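Local coordinates for mandelate racemase/muconate lactonizing enzyme family protein (Azoarcus sp., PDB 2QDE) that belongs to the mandelate racemase/muconate lactonizing enzyme family of the enolase superfamily and holds a barium ion in its barrel domain, at residues 157-168 and 186-196; 264-272 and 292-300. All coordinates share one frame; numbering follows the deposited sequence.

Contact 1: residues 157-168 and 186-196. With BA (barium ion), chain I.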
loop_
_atom_site.group_PDB
_atom_site.type_symbol
_atom_site.label_atom_id
_atom_site.label_comp_id
_atom_site.label_asym_id
_atom_site.label_seq_id
_atom_site.Cartn_x
_atom_site.Cartn_y
_atom_site.Cartn_z
ATOM N N LEU A 157 31.035 -5.912 33.894
ATOM C CA LEU A 157 31.953 -6.019 32.770
ATOM C C LEU A 157 33.217 -6.770 33.182
ATOM O O LEU A 157 33.741 -7.578 32.413
ATOM C CB LEU A 157 32.304 -4.625 32.234
ATOM C CG LEU A 157 31.145 -3.923 31.510
ATOM C CD1 LEU A 157 31.493 -2.471 31.245
ATOM C CD2 LEU A 157 30.836 -4.660 30.212
ATOM N N ARG A 158 33.701 -6.517 34.396
ATOM C CA ARG A 158 34.905 -7.198 34.883
ATOM C C ARG A 158 34.700 -8.709 34.977
ATOM O O ARG A 158 35.637 -9.485 34.776
ATOM C CB ARG A 158 35.324 -6.648 36.255
ATOM C CG ARG A 158 36.399 -5.568 36.181
ATOM C CD ARG A 158 36.909 -5.156 37.565
ATOM N NE ARG A 158 36.044 -4.166 38.209
ATOM C CZ ARG A 158 35.289 -4.408 39.278
ATOM N NH1 ARG A 158 35.290 -5.617 39.836
ATOM N NH2 ARG A 158 34.533 -3.442 39.789
ATOM N N GLU A 159 33.471 -9.123 35.273
ATOM C CA GLU A 159 33.146 -10.540 35.395
ATOM C C GLU A 159 33.152 -11.242 34.037
ATOM O O GLU A 159 33.305 -12.463 33.967
ATOM C CB GLU A 159 31.780 -10.700 36.067
ATOM C CG GLU A 159 31.351 -12.141 36.335
ATOM C CD GLU A 159 32.371 -12.927 37.135
ATOM O OE1 GLU A 159 33.018 -12.337 38.031
ATOM O OE2 GLU A 159 32.518 -14.147 36.874
ATOM N N GLY A 160 32.977 -10.471 32.961
ATOM C CA GLY A 160 32.993 -11.057 31.628
ATOM C C GLY A 160 31.736 -10.889 30.782
ATOM O O GLY A 160 31.703 -11.296 29.616
ATOM N N PHE A 161 30.698 -10.292 31.347
ATOM C CA PHE A 161 29.464 -10.108 30.599
ATOM C C PHE A 161 29.652 -9.267 29.335
ATOM O O PHE A 161 30.487 -8.366 29.288
ATOM C CB PHE A 161 28.390 -9.551 31.517
ATOM C CG PHE A 161 27.955 -10.539 32.564
ATOM C CD1 PHE A 161 28.648 -10.654 33.766
ATOM C CD2 PHE A 161 26.893 -11.410 32.311
ATOM C CE1 PHE A 161 28.294 -11.632 34.707
ATOM C CE2 PHE A 161 26.530 -12.391 33.240
ATOM C CZ PHE A 161 27.237 -12.499 34.445
ATOM N N HIS A 162 28.852 -9.587 28.319
ATOM C CA HIS A 162 28.928 -8.984 26.991
ATOM C C HIS A 162 28.164 -7.701 26.701
ATOM O O HIS A 162 28.425 -7.039 25.699
ATOM C CB HIS A 162 28.568 -10.071 25.987
ATOM C CG HIS A 162 29.351 -11.328 26.194
ATOM N ND1 HIS A 162 30.522 -11.597 25.516
ATOM C CD2 HIS A 162 29.185 -12.344 27.072
ATOM C CE1 HIS A 162 31.041 -12.724 25.969
ATOM N NE2 HIS A 162 30.250 -13.197 26.916
ATOM N N PHE A 163 27.201 -7.359 27.544
ATOM C CA PHE A 163 26.490 -6.105 27.365
ATOM C C PHE A 163 25.899 -5.670 28.685
ATOM O O PHE A 163 25.881 -6.440 29.644
ATOM C CB PHE A 163 25.419 -6.199 26.256
ATOM C CG PHE A 163 24.282 -7.135 26.550
ATOM C CD1 PHE A 163 23.288 -6.789 27.460
ATOM C CD2 PHE A 163 24.168 -8.338 25.855
ATOM C CE1 PHE A 163 22.191 -7.627 27.667
ATOM C CE2 PHE A 163 23.079 -9.179 26.052
ATOM C CZ PHE A 163 22.088 -8.825 26.957
ATOM N N VAL A 164 25.443 -4.426 28.741
ATOM C CA VAL A 164 24.858 -3.879 29.952
ATOM C C VAL A 164 23.529 -3.212 29.615
ATOM O O VAL A 164 23.480 -2.299 28.797
ATOM C CB VAL A 164 25.810 -2.843 30.591
ATOM C CG1 VAL A 164 25.113 -2.122 31.730
ATOM C CG2 VAL A 164 27.070 -3.542 31.093
ATOM N N LYS A 165 22.461 -3.667 30.260
ATOM C CA LYS A 165 21.125 -3.133 30.030
ATOM C C LYS A 165 20.617 -2.362 31.255
ATOM O O LYS A 165 20.762 -2.836 32.380
ATOM C CB LYS A 165 20.177 -4.291 29.705
ATOM C CG LYS A 165 18.703 -3.926 29.673
ATOM C CD LYS A 165 17.869 -5.139 29.279
ATOM C CE LYS A 165 16.412 -4.949 29.615
ATOM N NZ LYS A 165 15.599 -6.095 29.150
ATOM N N LEU A 166 20.030 -1.185 31.027
ATOM C CA LEU A 166 19.500 -0.353 32.106
ATOM C C LEU A 166 17.983 -0.209 31.993
ATOM O O LEU A 166 17.423 -0.273 30.897
ATOM C CB LEU A 166 20.124 1.060 32.065
ATOM C CG LEU A 166 21.645 1.151 31.882
ATOM C CD1 LEU A 166 22.049 2.591 31.632
ATOM C CD2 LEU A 166 22.367 0.588 33.109
ATOM N N LYS A 167 17.311 -0.036 33.124
ATOM C CA LYS A 167 15.865 0.175 33.103
ATOM C C LYS A 167 15.611 1.667 33.249
ATOM O O LYS A 167 16.101 2.292 34.193
ATOM C CB LYS A 167 15.199 -0.596 34.242
ATOM C CG LYS A 167 15.366 -2.093 34.100
ATOM C CD LYS A 167 14.519 -2.891 35.074
ATOM C CE LYS A 167 14.658 -4.380 34.784
ATOM N NZ LYS A 167 13.982 -5.217 35.823
ATOM N N ALA A 168 14.834 2.236 32.338
ATOM C CA ALA A 168 14.578 3.674 32.349
ATOM C C ALA A 168 13.200 4.042 32.866
ATOM O O ALA A 168 12.251 4.142 32.071
ATOM C CB ALA A 168 14.762 4.202 30.938
ATOM N N VAL A 186 31.837 3.101 31.583
ATOM C CA VAL A 186 32.159 1.962 30.731
ATOM C C VAL A 186 32.830 2.296 29.402
ATOM O O VAL A 186 33.364 1.409 28.731
ATOM C CB VAL A 186 30.893 1.117 30.453
ATOM C CG1 VAL A 186 30.259 0.683 31.772
ATOM C CG2 VAL A 186 29.897 1.920 29.623
ATOM N N GLY A 187 32.805 3.564 29.004
ATOM C CA GLY A 187 33.437 3.926 27.746
ATOM C C GLY A 187 32.540 3.750 26.531
ATOM O O GLY A 187 31.463 3.159 26.621
ATOM N N ASP A 188 32.995 4.251 25.383
ATOM C CA ASP A 188 32.213 4.181 24.153
ATOM C C ASP A 188 32.176 2.821 23.462
ATOM O O ASP A 188 31.315 2.595 22.604
ATOM C CB ASP A 188 32.715 5.206 23.125
ATOM C CG ASP A 188 32.849 6.610 23.691
ATOM O OD1 ASP A 188 31.980 7.044 24.480
ATOM O OD2 ASP A 188 33.833 7.294 23.315
ATOM N N ASP A 189 33.091 1.918 23.812
ATOM C CA ASP A 189 33.138 0.609 23.160
ATOM C C ASP A 189 32.240 -0.471 23.756
ATOM O O ASP A 189 32.079 -1.543 23.164
ATOM C CB ASP A 189 34.585 0.099 23.120
ATOM C CG ASP A 189 35.562 1.161 22.625
ATOM O OD1 ASP A 189 35.108 2.099 21.923
ATOM O OD2 ASP A 189 36.778 1.052 22.923
ATOM N N VAL A 190 31.654 -0.201 24.916
ATOM C CA VAL A 190 30.775 -1.171 25.565
ATOM C C VAL A 190 29.349 -1.116 25.015
ATOM O O VAL A 190 28.812 -0.031 24.781
ATOM C CB VAL A 190 30.734 -0.933 27.086
ATOM C CG1 VAL A 190 29.585 -1.710 27.716
ATOM C CG2 VAL A 190 32.053 -1.351 27.703
ATOM N N ASP A 191 28.761 -2.294 24.799
ATOM C CA ASP A 191 27.390 -2.433 24.301
ATOM C C ASP A 191 26.452 -2.036 25.448
ATOM O O ASP A 191 26.273 -2.788 26.402
ATOM C CB ASP A 191 27.133 -3.892 23.887
ATOM C CG ASP A 191 25.707 -4.136 23.382
ATOM O OD1 ASP A 191 24.834 -3.256 23.543
ATOM O OD2 ASP A 191 25.454 -5.231 22.832
ATOM N N LEU A 192 25.867 -0.848 25.352
ATOM C CA LEU A 192 24.973 -0.343 26.387
ATOM C C LEU A 192 23.616 0.060 25.807
ATOM O O LEU A 192 23.558 0.745 24.786
ATOM C CB LEU A 192 25.618 0.873 27.058
ATOM C CG LEU A 192 24.794 1.634 28.097
ATOM C CD1 LEU A 192 24.606 0.762 29.334
ATOM C CD2 LEU A 192 25.497 2.942 28.456
ATOM N N PHE A 193 22.528 -0.378 26.439
ATOM C CA PHE A 193 21.199 0.003 25.972
ATOM C C PHE A 193 20.201 0.099 27.117
ATOM O O PHE A 193 20.513 -0.274 28.245
ATOM C CB PHE A 193 20.697 -0.940 24.858
ATOM C CG PHE A 193 20.476 -2.367 25.284
ATOM C CD1 PHE A 193 19.204 -2.811 25.646
ATOM C CD2 PHE A 193 21.526 -3.291 25.245
ATOM C CE1 PHE A 193 18.973 -4.164 25.959
ATOM C CE2 PHE A 193 21.312 -4.644 25.554
ATOM C CZ PHE A 193 20.031 -5.082 25.909
ATOM N N ILE A 194 19.009 0.618 26.831
ATOM C CA ILE A 194 17.991 0.781 27.865
ATOM C C ILE A 194 16.659 0.122 27.516
ATOM O O ILE A 194 16.337 -0.073 26.343
ATOM C CB ILE A 194 17.735 2.273 28.151
ATOM C CG1 ILE A 194 17.285 2.981 26.868
ATOM C CG2 ILE A 194 19.001 2.918 28.700
ATOM C CD1 ILE A 194 16.890 4.432 27.077
ATOM N N ASP A 195 15.893 -0.205 28.551
ATOM C CA ASP A 195 14.593 -0.861 28.411
ATOM C C ASP A 195 13.524 0.049 29.021
ATOM O O ASP A 195 13.632 0.439 30.180
ATOM C CB ASP A 195 14.633 -2.198 29.148
ATOM C CG ASP A 195 13.421 -3.064 28.872
ATOM O OD1 ASP A 195 12.435 -2.568 28.290
ATOM O OD2 ASP A 195 13.455 -4.254 29.258
ATOM N N ILE A 196 12.501 0.381 28.236
ATOM C CA ILE A 196 11.431 1.274 28.682
ATOM C C ILE A 196 10.167 0.535 29.116
ATOM O O ILE A 196 9.306 1.107 29.781
ATOM C CB ILE A 196 11.039 2.264 27.558
ATOM C CG1 ILE A 196 12.295 2.750 26.827
ATOM C CG2 ILE A 196 10.303 3.454 28.144
ATOM C CD1 ILE A 196 13.306 3.451 27.724
HETATM BA BA BA I . 11.077 -5.366 28.497
HETATM O O HOH W 1 30.163 -4.622 25.228
#

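Contact 2: residues 264-272 and 292-300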
loop_
_atom_site.group_PDB
_atom_site.type_symbol
_atom_site.label_atom_id
_atom_site.label_comp_id
_atom_site.label_asym_id
_atom_site.label_seq_id
_atom_site.Cartn_x
_atom_site.Cartn_y
_atom_site.Cartn_z
ATOM N N ALA A 264 10.437 -2.758 14.023
ATOM C CA ALA A 264 11.571 -3.085 14.879
ATOM C C ALA A 264 12.875 -3.390 14.165
ATOM O O ALA A 264 12.881 -3.862 13.034
ATOM C CB ALA A 264 11.202 -4.256 15.794
ATOM N N ASP A 265 13.977 -3.131 14.863
ATOM C CA ASP A 265 15.325 -3.380 14.358
ATOM C C ASP A 265 15.912 -4.619 15.037
ATOM O O ASP A 265 17.000 -5.078 14.691
ATOM C CB ASP A 265 16.216 -2.173 14.643
ATOM C CG ASP A 265 15.763 -0.932 13.898
ATOM O OD1 ASP A 265 15.764 -0.974 12.650
ATOM O OD2 ASP A 265 15.403 0.074 14.558
ATOM N N GLY A 266 15.174 -5.150 16.006
ATOM C CA GLY A 266 15.620 -6.317 16.750
ATOM C C GLY A 266 14.499 -6.793 17.652
ATOM O O GLY A 266 13.506 -6.083 17.820
ATOM N N LEU A 267 14.657 -7.971 18.253
ATOM C CA LEU A 267 13.599 -8.532 19.096
ATOM C C LEU A 267 14.102 -9.165 20.394
ATOM O O LEU A 267 15.246 -9.606 20.469
ATOM C CB LEU A 267 12.850 -9.610 18.305
ATOM C CG LEU A 267 12.382 -9.310 16.875
ATOM C CD1 LEU A 267 12.125 -10.627 16.140
ATOM C CD2 LEU A 267 11.137 -8.447 16.899
ATOM N N MET A 268 13.244 -9.200 21.411
ATOM C CA MET A 268 13.582 -9.847 22.677
ATOM C C MET A 268 12.534 -10.935 22.866
ATOM O O MET A 268 11.372 -10.761 22.497
ATOM C CB MET A 268 13.499 -8.907 23.890
ATOM C CG MET A 268 13.394 -7.430 23.611
ATOM S SD MET A 268 14.812 -6.727 22.788
ATOM C CE MET A 268 16.127 -7.504 23.663
ATOM N N ILE A 269 12.935 -12.059 23.440
ATOM C CA ILE A 269 11.988 -13.131 23.679
ATOM C C ILE A 269 12.113 -13.643 25.112
ATOM O O ILE A 269 13.133 -13.443 25.763
ATOM C CB ILE A 269 12.239 -14.312 22.710
ATOM C CG1 ILE A 269 11.124 -15.357 22.839
ATOM C CG2 ILE A 269 13.584 -14.962 23.019
ATOM C CD1 ILE A 269 11.298 -16.555 21.925
ATOM N N LYS A 270 11.046 -14.265 25.605
ATOM C CA LYS A 270 11.041 -14.906 26.922
ATOM C C LYS A 270 10.234 -16.167 26.670
ATOM O O LYS A 270 9.183 -16.111 26.032
ATOM C CB LYS A 270 10.357 -14.052 28.002
ATOM C CG LYS A 270 11.186 -12.871 28.492
ATOM C CD LYS A 270 10.624 -12.305 29.788
ATOM C CE LYS A 270 11.411 -11.087 30.270
ATOM N NZ LYS A 270 11.330 -9.963 29.310
ATOM N N THR A 271 10.727 -17.307 27.136
ATOM C CA THR A 271 10.012 -18.555 26.926
ATOM C C THR A 271 8.593 -18.496 27.485
ATOM O O THR A 271 7.684 -19.099 26.927
ATOM C CB THR A 271 10.773 -19.753 27.540
ATOM O OG1 THR A 271 11.195 -19.430 28.868
ATOM C CG2 THR A 271 11.995 -20.081 26.698
ATOM N N GLN A 272 8.398 -17.756 28.571
ATOM C CA GLN A 272 7.066 -17.644 29.159
ATOM C C GLN A 272 6.144 -16.748 28.327
ATOM O O GLN A 272 4.928 -16.921 28.334
ATOM C CB GLN A 272 7.152 -17.117 30.599
ATOM C CG GLN A 272 7.822 -18.085 31.567
ATOM C CD GLN A 272 9.306 -17.834 31.729
ATOM O OE1 GLN A 272 9.968 -17.321 30.822
ATOM N NE2 GLN A 272 9.844 -18.206 32.891
ATOM N N LEU A 292 16.297 -10.904 11.945
ATOM C CA LEU A 292 16.473 -10.006 13.085
ATOM C C LEU A 292 17.137 -10.695 14.278
ATOM O O LEU A 292 16.961 -11.890 14.494
ATOM C CB LEU A 292 15.115 -9.462 13.547
ATOM C CG LEU A 292 14.356 -8.499 12.634
ATOM C CD1 LEU A 292 13.049 -8.085 13.296
ATOM C CD2 LEU A 292 15.226 -7.284 12.369
ATOM N N PRO A 293 17.902 -9.935 15.076
ATOM C CA PRO A 293 18.570 -10.509 16.249
ATOM C C PRO A 293 17.537 -10.773 17.350
ATOM O O PRO A 293 16.502 -10.112 17.405
ATOM C CB PRO A 293 19.568 -9.424 16.642
ATOM C CG PRO A 293 18.836 -8.157 16.257
ATOM C CD PRO A 293 18.267 -8.520 14.896
ATOM N N VAL A 294 17.821 -11.741 18.218
ATOM C CA VAL A 294 16.911 -12.083 19.307
ATOM C C VAL A 294 17.676 -12.272 20.614
ATOM O O VAL A 294 18.614 -13.063 20.688
ATOM C CB VAL A 294 16.130 -13.394 19.009
ATOM C CG1 VAL A 294 15.189 -13.725 20.174
ATOM C CG2 VAL A 294 15.342 -13.257 17.713
ATOM N N ILE A 295 17.268 -11.532 21.638
ATOM C CA ILE A 295 17.883 -11.620 22.956
ATOM C C ILE A 295 16.843 -12.189 23.928
ATOM O O ILE A 295 15.813 -11.564 24.170
ATOM C CB ILE A 295 18.323 -10.227 23.452
ATOM C CG1 ILE A 295 19.339 -9.627 22.479
ATOM C CG2 ILE A 295 18.928 -10.330 24.845
ATOM C CD1 ILE A 295 19.762 -8.227 22.850
ATOM N N CYS A 296 17.115 -13.367 24.483
ATOM C CA CYS A 296 16.176 -13.989 25.407
ATOM C C CYS A 296 16.370 -13.544 26.853
ATOM O O CYS A 296 17.478 -13.592 27.395
ATOM C CB CYS A 296 16.278 -15.517 25.342
ATOM S SG CYS A 296 15.084 -16.390 26.418
ATOM N N GLY A 297 15.275 -13.114 27.468
ATOM C CA GLY A 297 15.319 -12.678 28.847
ATOM C C GLY A 297 14.810 -13.795 29.740
ATOM O O GLY A 297 14.998 -14.976 29.445
ATOM N N CYS A 298 14.160 -13.429 30.833
ATOM C CA CYS A 298 13.626 -14.420 31.748
ATOM C C CYS A 298 12.625 -13.758 32.671
ATOM O O CYS A 298 12.519 -12.533 32.708
ATOM C CB CYS A 298 14.748 -15.024 32.597
ATOM S SG CYS A 298 15.409 -13.885 33.853
ATOM N N MET A 299 11.873 -14.586 33.387
ATOM C CA MET A 299 10.919 -14.113 34.380
ATOM C C MET A 299 11.644 -14.543 35.657
ATOM O O MET A 299 11.376 -15.611 36.203
ATOM C CB MET A 299 9.582 -14.854 34.247
ATOM C CG MET A 299 8.873 -14.653 32.901
ATOM S SD MET A 299 8.177 -13.002 32.679
ATOM C CE MET A 299 6.633 -13.165 33.558
ATOM N N VAL A 300 12.597 -13.720 36.084
ATOM C CA VAL A 300 13.434 -13.970 37.261
ATOM C C VAL A 300 13.004 -15.155 38.123
ATOM O O VAL A 300 11.994 -15.095 38.837
ATOM C CB VAL A 300 13.517 -12.724 38.152
ATOM C CG1 VAL A 300 14.397 -13.011 39.365
ATOM C CG2 VAL A 300 14.087 -11.564 37.351
HETATM O O HOH W 2 12.665 -16.762 29.091
#

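Contact 1: residues 157-168 and 186-196
At the metal site of the barrel domain, the side chain of Lys165, from strand 164-167, reaches Asp195 at the C-terminal end of the neighbouring parallel strand 192-195. Lys165 NZ forms a salt bridge with Asp195 OD2 at 2.8 Å, on the anti side of the carboxylate and 30° out of its plane. Asp195 OD2 also binds the barium ion at 2.7 Å, and Asp195 OD1 lies 3.1 Å from the barium ion; Asn197, Glu221 and Asp246 complete the protein ligands. Lys165 NZ also pairs with Glu221, so one ammonium joins two of the metal's ligands.

CB of Lys165 lies over one face of the Phe193 ring, 4.1 Å from the centroid, a CH-pi contact. With CG anti to the backbone N (chi1 170°) and the chain extended beyond it, CG and CD pass CE1 of Phe193 on the way to Asp195. Beside it the Phe163 ring meets that of Phe193 obliquely, planes at 45°. Beneath, Val164, Leu166, Leu192 and Ile194 point to the sheet's other face, where helix 172-186 packs; CD1 of Leu192 touches CG1 of Val164 at 3.8 Å.

Five backbone bonds zip the strands, from Val164 N to Asp191 O up to the nearly straight Ala168 N to Asp195 O bond (3.1 Å). Before the strands, a water bridges His162 O and Asp191 N, and CD1 of Leu157 presses on CG1 of Val186. Parallel strands joined through helix 172-186 in a beta-alpha-beta unit, with metal ligands at the strands' C-terminal ends, characterise the enolase-superfamily barrel.

Contact 2: residues 264-272 and 292-300
Four backbone hydrogen bonds join Leu267 and Ile269 to the strand 294-296 side, in parallel register. Leu267 N gives to Pro293 O and Ile295 N to Leu267 O; Ile269 N reaches Ile295 O from above the carbonyl plane (3.0 Å, 44° out of it), whereas Gly297 N meets Ile269 O at 2.8 Å.

Apolar packing covers both faces. On the outer one Leu267 lies roughly perpendicular to Leu292, CG to CD1 3.8 Å. Ile269 CG2, held between its own backbone N and carbonyl carbon (chi1 -172° for CG1), touches Val294 CG1 at 3.5 Å and Cys296 CB; Trp283 of helix 277-290 packs over this face, as in the alternating strands and helices of a TIM-type barrel. Inside the barrel, the bent Met268 chain lies alongside Ile295, its CE 3.5 Å from CB.

Past the strands, long side chains lie along the other segment's backbone and each other. Lys270, at the N-cap of helix 271-274, runs by Gly297, and its CE comes 3.0 Å from Cys298 O. Gln272 and Met299 run antiparallel, flank to flank, Gln272 CD being 3.4 Å from Met299 CG, while the amide NE2 bonds to Ala50 O and Glu305. A water accepts from Thr271 N at 2.8 Å.

From the N terminus, the chain reaches contact 1 first: strand 164-167 leads into helix 172-186, and strand 192-195 closes that loop. Strands 220-221 and 243-245 follow before 264-272 opens contact 2, whose loop is closed by 292-300 after helix 277-290. The two loops stand in series, neither nested nor crossed. Both belong to one sheet, with the strands of contact 2 separated from those of contact 1 by 220-221 and 243-245. Centres lie about 16 Å apart, yet inside the barrel Phe163 CZ packs 4.1 Å from Ile295 CG2. Both also come near the barium ion: Asp195 of contact 1 binds it, and the Lys270 side chain of contact 2 lies about 5 Å away.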